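Local coordinates for protein peroxisomal acyl-CoA oxidase 1A (Solanum lycopersicum, PDB 2FON) that probably oxidises acyl-CoA esters with a bound FAD, as an acyl-CoA oxidase of peroxisomal fatty acid beta-oxidation, at residues A33-D38 with V620-A625; Q349-F354 with A610-L615; K553-L558 with V573-Y578. All coordinates share one frame; numbering follows the deposited sequence.

Interaction 1. Residues A33-D38 with V620-A625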
loop_
_atom_site.group_PDB
_atom_site.type_symbol
_atom_site.label_atom_id
_atom_site.label_comp_id
_atom_site.label_asym_id
_atom_site.label_seq_id
_atom_site.Cartn_x
_atom_site.Cartn_y
_atom_site.Cartn_z
ATOM N N ALA B 33 8.770 26.856 16.364
ATOM C CA ALA B 33 8.703 27.189 14.933
ATOM C C ALA B 33 9.575 28.394 14.722
ATOM O O ALA B 33 9.628 29.248 15.608
ATOM C CB ALA B 33 7.277 27.501 14.508
ATOM N N GLY B 34 10.248 28.432 13.567
ATOM C CA GLY B 34 11.172 29.478 13.194
ATOM C C GLY B 34 10.723 30.091 11.889
ATOM O O GLY B 34 11.546 30.289 10.977
ATOM N N PHE B 35 9.409 30.367 11.804
ATOM C CA PHE B 35 8.769 31.024 10.663
ATOM C C PHE B 35 7.342 31.393 11.021
ATOM O O PHE B 35 6.824 30.972 12.057
ATOM C CB PHE B 35 8.823 30.166 9.381
ATOM C CG PHE B 35 7.888 28.962 9.384
ATOM C CD1 PHE B 35 8.324 27.729 9.800
ATOM C CD2 PHE B 35 6.568 29.077 8.969
ATOM C CE1 PHE B 35 7.456 26.616 9.796
ATOM C CE2 PHE B 35 5.711 27.989 8.977
ATOM C CZ PHE B 35 6.163 26.754 9.375
ATOM N N ASP B 36 6.725 32.177 10.132
ATOM C CA ASP B 36 5.378 32.749 10.278
ATOM C C ASP B 36 4.363 31.767 9.663
ATOM O O ASP B 36 4.355 31.556 8.456
ATOM C CB ASP B 36 5.358 34.114 9.548
ATOM C CG ASP B 36 3.977 34.823 9.577
ATOM O OD1 ASP B 36 3.876 35.925 8.971
ATOM O OD2 ASP B 36 2.992 34.305 10.185
ATOM N N VAL B 37 3.537 31.139 10.489
ATOM C CA VAL B 37 2.618 30.109 10.004
ATOM C C VAL B 37 1.498 30.747 9.181
ATOM O O VAL B 37 1.049 30.165 8.178
ATOM C CB VAL B 37 2.043 29.217 11.143
ATOM C CG1 VAL B 37 3.183 28.545 11.938
ATOM C CG2 VAL B 37 1.152 30.025 12.070
ATOM N N ASP B 38 1.083 31.955 9.586
ATOM C CA ASP B 38 -0.015 32.655 8.908
ATOM C C ASP B 38 0.350 32.896 7.450
ATOM O O ASP B 38 -0.483 32.714 6.545
ATOM C CB ASP B 38 -0.407 33.947 9.636
ATOM C CG ASP B 38 -0.971 33.675 11.074
ATOM O OD1 ASP B 38 -0.391 34.173 12.078
ATOM O OD2 ASP B 38 -1.992 32.950 11.212
ATOM N N VAL B 620 5.934 20.218 12.701
ATOM C CA VAL B 620 4.568 20.381 13.157
ATOM C C VAL B 620 3.965 21.730 12.720
ATOM O O VAL B 620 2.756 21.835 12.431
ATOM C CB VAL B 620 4.455 20.159 14.671
ATOM C CG1 VAL B 620 3.124 20.598 15.137
ATOM C CG2 VAL B 620 4.631 18.650 15.030
ATOM N N SER B 621 4.799 22.752 12.638
ATOM C CA SER B 621 4.292 24.030 12.221
ATOM C C SER B 621 4.006 23.968 10.752
ATOM O O SER B 621 2.965 24.479 10.327
ATOM C CB SER B 621 5.250 25.170 12.563
ATOM O OG SER B 621 5.689 25.015 13.901
ATOM N N LEU B 622 4.872 23.312 9.977
ATOM C CA LEU B 622 4.644 23.212 8.521
ATOM C C LEU B 622 3.447 22.412 8.106
ATOM O O LEU B 622 3.036 22.511 6.988
ATOM C CB LEU B 622 5.834 22.624 7.780
ATOM C CG LEU B 622 7.133 23.407 7.763
ATOM C CD1 LEU B 622 8.343 22.495 7.466
ATOM C CD2 LEU B 622 7.021 24.527 6.765
ATOM N N VAL B 623 2.934 21.552 8.953
ATOM C CA VAL B 623 1.712 20.811 8.595
ATOM C C VAL B 623 0.481 21.526 9.210
ATOM O O VAL B 623 -0.646 21.433 8.687
ATOM C CB VAL B 623 1.794 19.324 8.959
ATOM C CG1 VAL B 623 2.972 18.675 8.222
ATOM C CG2 VAL B 623 1.981 19.141 10.499
ATOM N N ASP B 624 0.724 22.275 10.285
ATOM C CA ASP B 624 -0.227 23.251 10.729
ATOM C C ASP B 624 -0.552 24.212 9.587
ATOM O O ASP B 624 -1.641 24.816 9.640
ATOM C CB ASP B 624 0.274 24.038 11.970
ATOM C CG ASP B 624 0.315 23.185 13.287
ATOM O OD1 ASP B 624 -0.286 22.082 13.412
ATOM O OD2 ASP B 624 0.983 23.632 14.227
ATOM N N ALA B 625 0.328 24.350 8.567
ATOM C CA ALA B 625 0.130 25.399 7.499
ATOM C C ALA B 625 -0.949 25.022 6.481
ATOM O O ALA B 625 -1.481 25.858 5.758
ATOM C CB ALA B 625 1.408 25.704 6.778
#
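Ala33 and Ser621 bring their CA atoms to 6.1 Å and Val37 and Ala625 theirs to 5.9 Å, so the loop leading into helix 37-45 runs alongside the short helix 619-624 in the same chain direction. No hydrogen bond crosses between the two segments. The contact is van der Waals packing. Ser621 sits at its middle, met by the side chains of three residues. Ser621 CB lies 3.7 Å from Ala33 CB, and the same CB is 3.7 Å from Phe35 CZ. A branch of Val37 completes the set, with CG1 4.0 Å from Ser621 CB. Phe35 reaches across with the far end of its ring. With chi1 at 73° the ring leaves CB on the side flanked by both N and C, which swings it toward the helix. Phe35 CZ comes to 3.5 Å from Leu622 CD2, and CE1 of the same ring also touches that methyl. The methyl meets the ring obliquely. The backbone N of Leu622 lies in the plane of the ring, beyond its edge. Just past the ring, Asp36 is the N-cap of helix 37-45. Asp36 OD2 accepts a weak bond from Asp38 N, 3.1 Å away.

The contact is partly buried and lies away from the flavin site. It joins the N-terminal region to the C-terminal helical region. Gly34 N also binds Asn618 OD1, just ahead of helix 619-624, and Asp624 on that helix makes salt bridges with Arg30 and Arg324. Met40 of helix 37-45 packs on Phe35, Leu622 and Ala625, and Gln570 of helix 567-585 touches both Phe35 and Leu622. The side chains of Val620 and Val623 rest on helix 297-328, and Val623 also meets Leu357 of helix 347-380.

Interaction 2. Residues Q349-F354 with A610-L615. With FAD (flavin-adenine dinucleotide), chain D.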
loop_
_atom_site.group_PDB
_atom_site.type_symbol
_atom_site.label_atom_id
_atom_site.label_comp_id
_atom_site.label_asym_id
_atom_site.label_seq_id
_atom_site.Cartn_x
_atom_site.Cartn_y
_atom_site.Cartn_z
ATOM N N GLN B 349 12.638 7.608 11.286
ATOM C CA GLN B 349 11.347 8.235 11.164
ATOM C C GLN B 349 11.486 9.453 10.276
ATOM O O GLN B 349 10.784 9.593 9.296
ATOM C CB GLN B 349 10.792 8.630 12.514
ATOM C CG GLN B 349 9.308 8.939 12.455
ATOM C CD GLN B 349 8.470 7.731 12.611
ATOM O OE1 GLN B 349 8.999 6.618 12.672
ATOM N NE2 GLN B 349 7.148 7.917 12.726
ATOM N N GLN B 350 12.434 10.314 10.560
ATOM C CA GLN B 350 12.723 11.400 9.608
ATOM C C GLN B 350 12.919 11.001 8.132
ATOM O O GLN B 350 12.239 11.531 7.249
ATOM C CB GLN B 350 13.847 12.255 10.123
ATOM C CG GLN B 350 13.408 13.018 11.346
ATOM C CD GLN B 350 14.594 13.520 12.095
ATOM O OE1 GLN B 350 15.684 13.710 11.510
ATOM N NE2 GLN B 350 14.422 13.729 13.417
ATOM N N ASN B 351 13.761 10.007 7.878
ATOM C CA ASN B 351 13.950 9.480 6.498
ATOM C C ASN B 351 12.748 8.909 5.788
ATOM O O ASN B 351 12.719 8.892 4.598
ATOM C CB ASN B 351 15.053 8.417 6.429
ATOM C CG ASN B 351 15.520 8.143 4.994
ATOM O OD1 ASN B 351 15.659 9.056 4.166
ATOM N ND2 ASN B 351 15.804 6.884 4.717
ATOM N N ARG B 352 11.767 8.400 6.496
ATOM C CA ARG B 352 10.562 8.013 5.790
ATOM C C ARG B 352 9.535 9.134 5.768
ATOM O O ARG B 352 8.796 9.229 4.813
ATOM C CB ARG B 352 9.979 6.718 6.332
ATOM C CG ARG B 352 10.997 5.831 7.085
ATOM C CD ARG B 352 10.477 4.486 7.304
ATOM N NE ARG B 352 10.102 4.187 8.672
ATOM C CZ ARG B 352 8.942 3.619 9.047
ATOM N NH1 ARG B 352 7.981 3.304 8.174
ATOM N NH2 ARG B 352 8.736 3.345 10.321
ATOM N N LEU B 353 9.519 10.028 6.755
ATOM C CA LEU B 353 8.441 11.043 6.847
ATOM C C LEU B 353 8.688 12.380 6.141
ATOM O O LEU B 353 7.870 12.807 5.310
ATOM C CB LEU B 353 8.053 11.291 8.287
ATOM C CG LEU B 353 7.057 12.401 8.541
ATOM C CD1 LEU B 353 5.673 11.862 8.366
ATOM C CD2 LEU B 353 7.217 12.974 9.947
ATOM N N PHE B 354 9.816 13.038 6.443
ATOM C CA PHE B 354 10.145 14.320 5.830
ATOM C C PHE B 354 10.228 14.331 4.289
ATOM O O PHE B 354 9.961 15.342 3.688
ATOM C CB PHE B 354 11.423 14.827 6.384
ATOM C CG PHE B 354 11.360 15.161 7.827
ATOM C CD1 PHE B 354 12.469 15.772 8.463
ATOM C CD2 PHE B 354 10.220 14.886 8.578
ATOM C CE1 PHE B 354 12.403 16.100 9.809
ATOM C CE2 PHE B 354 10.174 15.226 9.904
ATOM C CZ PHE B 354 11.266 15.813 10.524
ATOM N N ALA B 610 21.743 16.578 7.430
ATOM C CA ALA B 610 21.710 17.961 7.926
ATOM C C ALA B 610 20.312 18.572 7.770
ATOM O O ALA B 610 19.781 19.170 8.712
ATOM C CB ALA B 610 22.766 18.816 7.205
ATOM N N LEU B 611 19.703 18.377 6.598
ATOM C CA LEU B 611 18.427 19.010 6.316
ATOM C C LEU B 611 17.316 18.483 7.226
ATOM O O LEU B 611 16.515 19.257 7.746
ATOM C CB LEU B 611 18.064 18.906 4.844
ATOM C CG LEU B 611 18.866 19.784 3.887
ATOM C CD1 LEU B 611 18.405 19.517 2.464
ATOM C CD2 LEU B 611 18.792 21.283 4.209
ATOM N N TYR B 612 17.290 17.168 7.437
ATOM C CA TYR B 612 16.385 16.567 8.388
ATOM C C TYR B 612 16.522 17.270 9.759
ATOM O O TYR B 612 15.534 17.667 10.358
ATOM C CB TYR B 612 16.637 15.050 8.500
ATOM C CG TYR B 612 16.292 14.170 7.305
ATOM C CD1 TYR B 612 16.944 12.969 7.125
ATOM C CD2 TYR B 612 15.316 14.513 6.385
ATOM C CE1 TYR B 612 16.664 12.115 6.058
ATOM C CE2 TYR B 612 15.020 13.673 5.288
ATOM C CZ TYR B 612 15.723 12.463 5.136
ATOM O OH TYR B 612 15.471 11.570 4.096
ATOM N N SER B 613 17.741 17.442 10.242
ATOM C CA SER B 613 17.956 18.073 11.557
ATOM C C SER B 613 17.418 19.488 11.652
ATOM O O SER B 613 16.974 19.894 12.709
ATOM C CB SER B 613 19.431 18.106 11.930
ATOM O OG SER B 613 19.873 16.805 12.229
ATOM N N GLN B 614 17.482 20.246 10.554
ATOM C CA GLN B 614 16.912 21.586 10.566
ATOM C C GLN B 614 15.402 21.549 10.373
ATOM O O GLN B 614 14.690 22.277 11.035
ATOM C CB GLN B 614 17.602 22.561 9.599
ATOM C CG GLN B 614 18.524 21.940 8.555
ATOM C CD GLN B 614 19.536 22.958 7.951
ATOM O OE1 GLN B 614 19.155 23.991 7.334
ATOM N NE2 GLN B 614 20.822 22.654 8.111
ATOM N N LEU B 615 14.893 20.697 9.498
ATOM C CA LEU B 615 13.452 20.604 9.376
ATOM C C LEU B 615 12.855 20.312 10.741
ATOM O O LEU B 615 12.004 21.074 11.169
ATOM C CB LEU B 615 12.997 19.556 8.350
ATOM C CG LEU B 615 11.524 19.735 7.935
ATOM C CD1 LEU B 615 11.301 21.001 7.178
ATOM C CD2 LEU B 615 11.068 18.659 7.048
HETATM P PA FAD D . 5.921 1.987 17.775
HETATM O O1A FAD D . 7.151 1.290 18.292
HETATM O O2A FAD D . 5.244 2.964 18.739
HETATM O O5B FAD D . 6.434 2.668 16.461
HETATM C C5B FAD D . 5.744 3.780 15.944
HETATM C C4B FAD D . 6.770 4.327 14.961
HETATM O O4B FAD D . 7.927 4.696 15.690
HETATM C C3B FAD D . 7.219 3.300 13.922
HETATM O O3B FAD D . 7.431 4.022 12.767
HETATM C C2B FAD D . 8.580 2.895 14.385
HETATM O O2B FAD D . 9.399 2.527 13.322
HETATM C C1B FAD D . 9.057 4.167 15.066
HETATM N N9A FAD D . 10.014 3.776 16.093
HETATM C C8A FAD D . 9.718 3.290 17.334
HETATM N N7A FAD D . 10.904 3.040 17.943
HETATM C C5A FAD D . 11.929 3.378 17.120
HETATM C C6A FAD D . 13.320 3.347 17.249
HETATM N N6A FAD D . 13.862 2.889 18.373
HETATM N N1A FAD D . 14.123 3.764 16.206
HETATM C C2A FAD D . 13.571 4.232 15.035
HETATM N N3A FAD D . 12.203 4.277 14.919
HETATM C C4A FAD D . 11.388 3.843 15.937
HETATM N N1 FAD D . 0.316 -7.276 20.911
HETATM C C2 FAD D . 0.135 -8.287 21.851
HETATM O O2 FAD D . 0.743 -8.304 22.952
HETATM N N3 FAD D . -0.690 -9.337 21.509
HETATM C C4 FAD D . -1.334 -9.363 20.305
HETATM O O4 FAD D . -2.093 -10.305 20.069
HETATM C C4X FAD D . -1.158 -8.339 19.388
HETATM N N5 FAD D . -1.845 -8.340 18.176
HETATM C C5X FAD D . -1.752 -7.320 17.280
HETATM C C6 FAD D . -2.492 -7.422 16.139
HETATM C C7 FAD D . -2.411 -6.423 15.189
HETATM C C7M FAD D . -3.246 -6.596 13.937
HETATM C C8 FAD D . -1.542 -5.308 15.420
HETATM C C8M FAD D . -1.411 -4.173 14.449
HETATM C C9 FAD D . -0.811 -5.231 16.592
HETATM C C9A FAD D . -0.924 -6.243 17.564
HETATM N N10 FAD D . -0.205 -6.228 18.799
HETATM C C10 FAD D . -0.331 -7.284 19.696
HETATM C "C1'" FAD D . 0.771 -5.134 19.168
HETATM C "C2'" FAD D . 1.875 -5.379 18.146
HETATM O "O2'" FAD D . 2.445 -6.624 18.295
HETATM C "C3'" FAD D . 3.110 -4.538 18.181
HETATM O "O3'" FAD D . 3.895 -4.826 19.315
HETATM C "C4'" FAD D . 2.867 -3.065 18.064
HETATM O "O4'" FAD D . 1.953 -2.820 17.004
HETATM C "C5'" FAD D . 4.263 -2.471 17.833
HETATM O "O5'" FAD D . 4.088 -1.280 17.127
HETATM P P FAD D . 3.819 0.087 17.889
HETATM O O1P FAD D . 2.332 0.360 17.803
HETATM O O2P FAD D . 4.429 -0.090 19.288
HETATM O O3P FAD D . 4.798 1.072 17.061
#
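Tyr612 carries its ring beside the backbone N (chi1 -68°) and Asn351 turns its amide beside the carbonyl carbon (chi1 -164°), and with these torsions the phenol reaches the amide oxygen. The two belong to a crossing pair of helices in the helical part of the acyl-CoA oxidase fold. Helix 347-380 lies in the C-alpha1 family region and helix 598-615 in the C-terminal one. The short segments meet at 79°, with their axes 10.4 Å apart. Tyr612 OH donates to Asn351 OD1 at 2.5 Å, in the carbonyl plane and on a lone pair. This is the one hydrogen bond between the segments. The Tyr612 ring lies over the helix backbone, with Gln350 O and Asn351 N above one face. The ring also meets Phe354 obliquely, with Phe354 CD1 3.7 Å from Tyr612 CD2. The Phe354 ring is sandwiched: Leu615 CD2 sits over one face, 3.8 Å from the centroid in a CH-pi contact, and Gln350 CG lies over the opposite face. Gln350 OE1 passes 3.4 Å from Tyr612 CB, but its amide is bonded elsewhere, OE1 to Lys347 NZ and NE2 to Ile344 O. Lys347 NZ also binds Ser613 OG, so it links both helices.

The other side of helix 347-380 faces the adenosine ribose of FAD. FAD is also hydrogen-bonded to Arg329 and to Thr157 and Ser163 of the second subunit, while Arg352 is held by a salt bridge from NH1 to Glu413 OE2. Arg352 NH2 makes a weak hydrogen bond to FAD O2B at 3.2 Å, and Gln349 OE1 lies 3.0 Å from FAD O3B.

Interaction 3. Residues K553-L558 with V573-Y578; sequences KYIEKL and VLCGIY
A cysteine sulfur-aromatic contact, Cys575 on Tyr554, lies at the heart of an antiparallel helix pair in the C-terminal region of the acyl-CoA oxidase. Helix 535-558 and helix 567-585 follow each other in the chain and form a helical hairpin. Their short segments run at 166°, with axes 10.3 Å apart. Tyr554 swings its ring out with CG opposite the backbone N (chi1 -157°) and lays one face against Cys575. Cys575 SG stands over that face, 3.9 Å from the ring centroid. Cys575 CB lies over the same face, also 3.9 Å from the centroid, in a CH-pi contact. The sulfur leans toward the CB side of the ring, with SG 3.5 Å from Tyr554 CD2, while the CA and N of Cys575 come nearer the phenol end. The tyrosine oxygen lies against Leu574 CB, on the N-terminal side of the cysteine. Tyr554 OH is close to Cys575 N, but the angle is poor and no hydrogen bond forms. Tyr554 OH instead makes a weak hydrogen bond to Leu571 O, one turn before Cys575 on helix 567-585. No hydrogen bond joins the two segments themselves. Two more apolar side chains border the cysteine. Leu558 CD1 touches Cys575 CB at 3.8 Å, and Ile555 CG1 lies 4.3 Å from Cys575 SG.

This buried packing lies away from the flavin site. Helix 347-380 packs against both arms of the hairpin: Phe365 meets the Tyr554 ring edge-to-face, Tyr361 touches Leu574, and Glu368 makes a salt bridge with Lys557. Tyr578 packs on Val550 and Val551 of helix 535-558, and Leu611 and Leu615 of helix 598-615 lie against Ile577.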
loop_
_atom_site.group_PDB
_atom_site.type_symbol
_atom_site.label_atom_id
_atom_site.label_comp_id
_atom_site.label_asym_id
_atom_site.label_seq_id
_atom_site.Cartn_x
_atom_site.Cartn_y
_atom_site.Cartn_z
ATOM N N LYS B 553 10.741 23.084 -11.056
ATOM C CA LYS B 553 9.631 24.018 -10.844
ATOM C C LYS B 553 9.635 24.516 -9.406
ATOM O O LYS B 553 9.216 25.626 -9.083
ATOM C CB LYS B 553 8.292 23.368 -11.195
ATOM C CG LYS B 553 8.197 22.995 -12.654
ATOM C CD LYS B 553 8.223 24.218 -13.511
ATOM C CE LYS B 553 8.543 23.942 -14.968
ATOM N NZ LYS B 553 8.984 25.282 -15.640
ATOM N N TYR B 554 10.131 23.660 -8.534
ATOM C CA TYR B 554 10.325 24.019 -7.160
ATOM C C TYR B 554 11.399 25.131 -7.113
ATOM O O TYR B 554 11.272 26.127 -6.364
ATOM C CB TYR B 554 10.714 22.762 -6.351
ATOM C CG TYR B 554 10.413 22.893 -4.876
ATOM C CD1 TYR B 554 9.822 21.869 -4.150
ATOM C CD2 TYR B 554 10.720 24.079 -4.203
ATOM C CE1 TYR B 554 9.561 22.028 -2.771
ATOM C CE2 TYR B 554 10.467 24.239 -2.863
ATOM C CZ TYR B 554 9.889 23.236 -2.153
ATOM O OH TYR B 554 9.680 23.515 -0.835
ATOM N N ILE B 555 12.446 24.968 -7.924
ATOM C CA ILE B 555 13.504 25.950 -7.919
ATOM C C ILE B 555 12.954 27.240 -8.497
ATOM O O ILE B 555 13.303 28.327 -8.018
ATOM C CB ILE B 555 14.799 25.466 -8.674
ATOM C CG1 ILE B 555 15.419 24.221 -7.990
ATOM C CG2 ILE B 555 15.814 26.612 -8.816
ATOM C CD1 ILE B 555 16.575 23.587 -8.772
ATOM N N GLU B 556 12.081 27.129 -9.494
ATOM C CA GLU B 556 11.557 28.310 -10.165
ATOM C C GLU B 556 10.699 29.136 -9.217
ATOM O O GLU B 556 10.732 30.380 -9.216
ATOM C CB GLU B 556 10.749 27.908 -11.378
ATOM C CG GLU B 556 11.536 27.896 -12.668
ATOM C CD GLU B 556 10.641 27.748 -13.916
ATOM O OE1 GLU B 556 9.384 27.942 -13.844
ATOM O OE2 GLU B 556 11.214 27.424 -14.986
ATOM N N LYS B 557 9.929 28.395 -8.413
ATOM C CA LYS B 557 9.086 28.920 -7.344
ATOM C C LYS B 557 9.915 29.722 -6.305
ATOM O O LYS B 557 9.514 30.819 -5.874
ATOM C CB LYS B 557 8.373 27.750 -6.711
ATOM C CG LYS B 557 7.477 28.076 -5.567
ATOM C CD LYS B 557 6.523 29.190 -5.905
ATOM C CE LYS B 557 5.746 29.584 -4.682
ATOM N NZ LYS B 557 4.535 30.275 -5.138
ATOM N N LEU B 558 11.092 29.208 -5.963
ATOM C CA LEU B 558 11.945 29.879 -4.991
ATOM C C LEU B 558 12.481 31.241 -5.422
ATOM O O LEU B 558 12.886 32.024 -4.561
ATOM C CB LEU B 558 13.043 28.949 -4.469
ATOM C CG LEU B 558 12.495 27.670 -3.752
ATOM C CD1 LEU B 558 13.614 26.855 -3.096
ATOM C CD2 LEU B 558 11.342 27.899 -2.737
ATOM N N VAL B 573 14.615 24.587 2.504
ATOM C CA VAL B 573 14.877 23.353 3.182
ATOM C C VAL B 573 14.036 22.222 2.518
ATOM O O VAL B 573 14.549 21.101 2.252
ATOM C CB VAL B 573 14.554 23.490 4.683
ATOM C CG1 VAL B 573 14.423 22.144 5.324
ATOM C CG2 VAL B 573 15.589 24.278 5.392
ATOM N N LEU B 574 12.757 22.512 2.227
ATOM C CA LEU B 574 11.894 21.483 1.645
ATOM C C LEU B 574 12.344 21.112 0.246
ATOM O O LEU B 574 12.303 19.964 -0.161
ATOM C CB LEU B 574 10.424 21.881 1.706
ATOM C CG LEU B 574 9.831 21.710 3.116
ATOM C CD1 LEU B 574 8.401 22.233 3.228
ATOM C CD2 LEU B 574 9.926 20.278 3.568
ATOM N N CYS B 575 12.845 22.090 -0.473
ATOM C CA CYS B 575 13.348 21.840 -1.811
ATOM C C CYS B 575 14.477 20.832 -1.823
ATOM O O CYS B 575 14.476 19.887 -2.623
ATOM C CB CYS B 575 13.866 23.116 -2.454
ATOM S SG CYS B 575 14.013 22.768 -4.176
ATOM N N GLY B 576 15.426 21.066 -0.918
ATOM C CA GLY B 576 16.648 20.312 -0.848
ATOM C C GLY B 576 16.306 18.899 -0.527
ATOM O O GLY B 576 16.850 17.967 -1.133
ATOM N N ILE B 577 15.352 18.746 0.387
ATOM C CA ILE B 577 15.025 17.451 0.895
ATOM C C ILE B 577 14.415 16.676 -0.212
ATOM O O ILE B 577 14.721 15.500 -0.415
ATOM C CB ILE B 577 14.077 17.529 2.071
ATOM C CG1 ILE B 577 14.833 17.929 3.341
ATOM C CG2 ILE B 577 13.352 16.169 2.289
ATOM C CD1 ILE B 577 13.948 17.915 4.572
ATOM N N TYR B 578 13.535 17.303 -0.959
ATOM C CA TYR B 578 12.863 16.491 -1.981
ATOM C C TYR B 578 13.885 16.019 -3.020
ATOM O O TYR B 578 13.911 14.862 -3.404
ATOM C CB TYR B 578 11.699 17.215 -2.607
ATOM C CG TYR B 578 11.121 16.491 -3.778
ATOM C CD1 TYR B 578 10.096 15.561 -3.604
ATOM C CD2 TYR B 578 11.552 16.777 -5.082
ATOM C CE1 TYR B 578 9.553 14.921 -4.673
ATOM C CE2 TYR B 578 10.996 16.119 -6.195
ATOM C CZ TYR B 578 10.014 15.184 -5.979
ATOM O OH TYR B 578 9.452 14.483 -7.049
#

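The three contacts are nested along the chain. Interaction 1 closes the outermost loop, interaction 2 lies inside it, and interaction 3, the most local, lies inside both. Their centres are about 15 to 17 Å apart, on the same side of the chain's centre. Each touches the other two. Leu622 of interaction 1 meets Leu615 of interaction 2 and Leu574 of interaction 3, and Leu611 of interaction 2 packs on Ile577 of interaction 3. Helices 347-380 and 567-585 run past all three. A continuous helical assembly therefore connects the N-terminal region, the C-terminal hairpin and the helix that meets FAD; among the three contacts, FAD is touched at interaction 2.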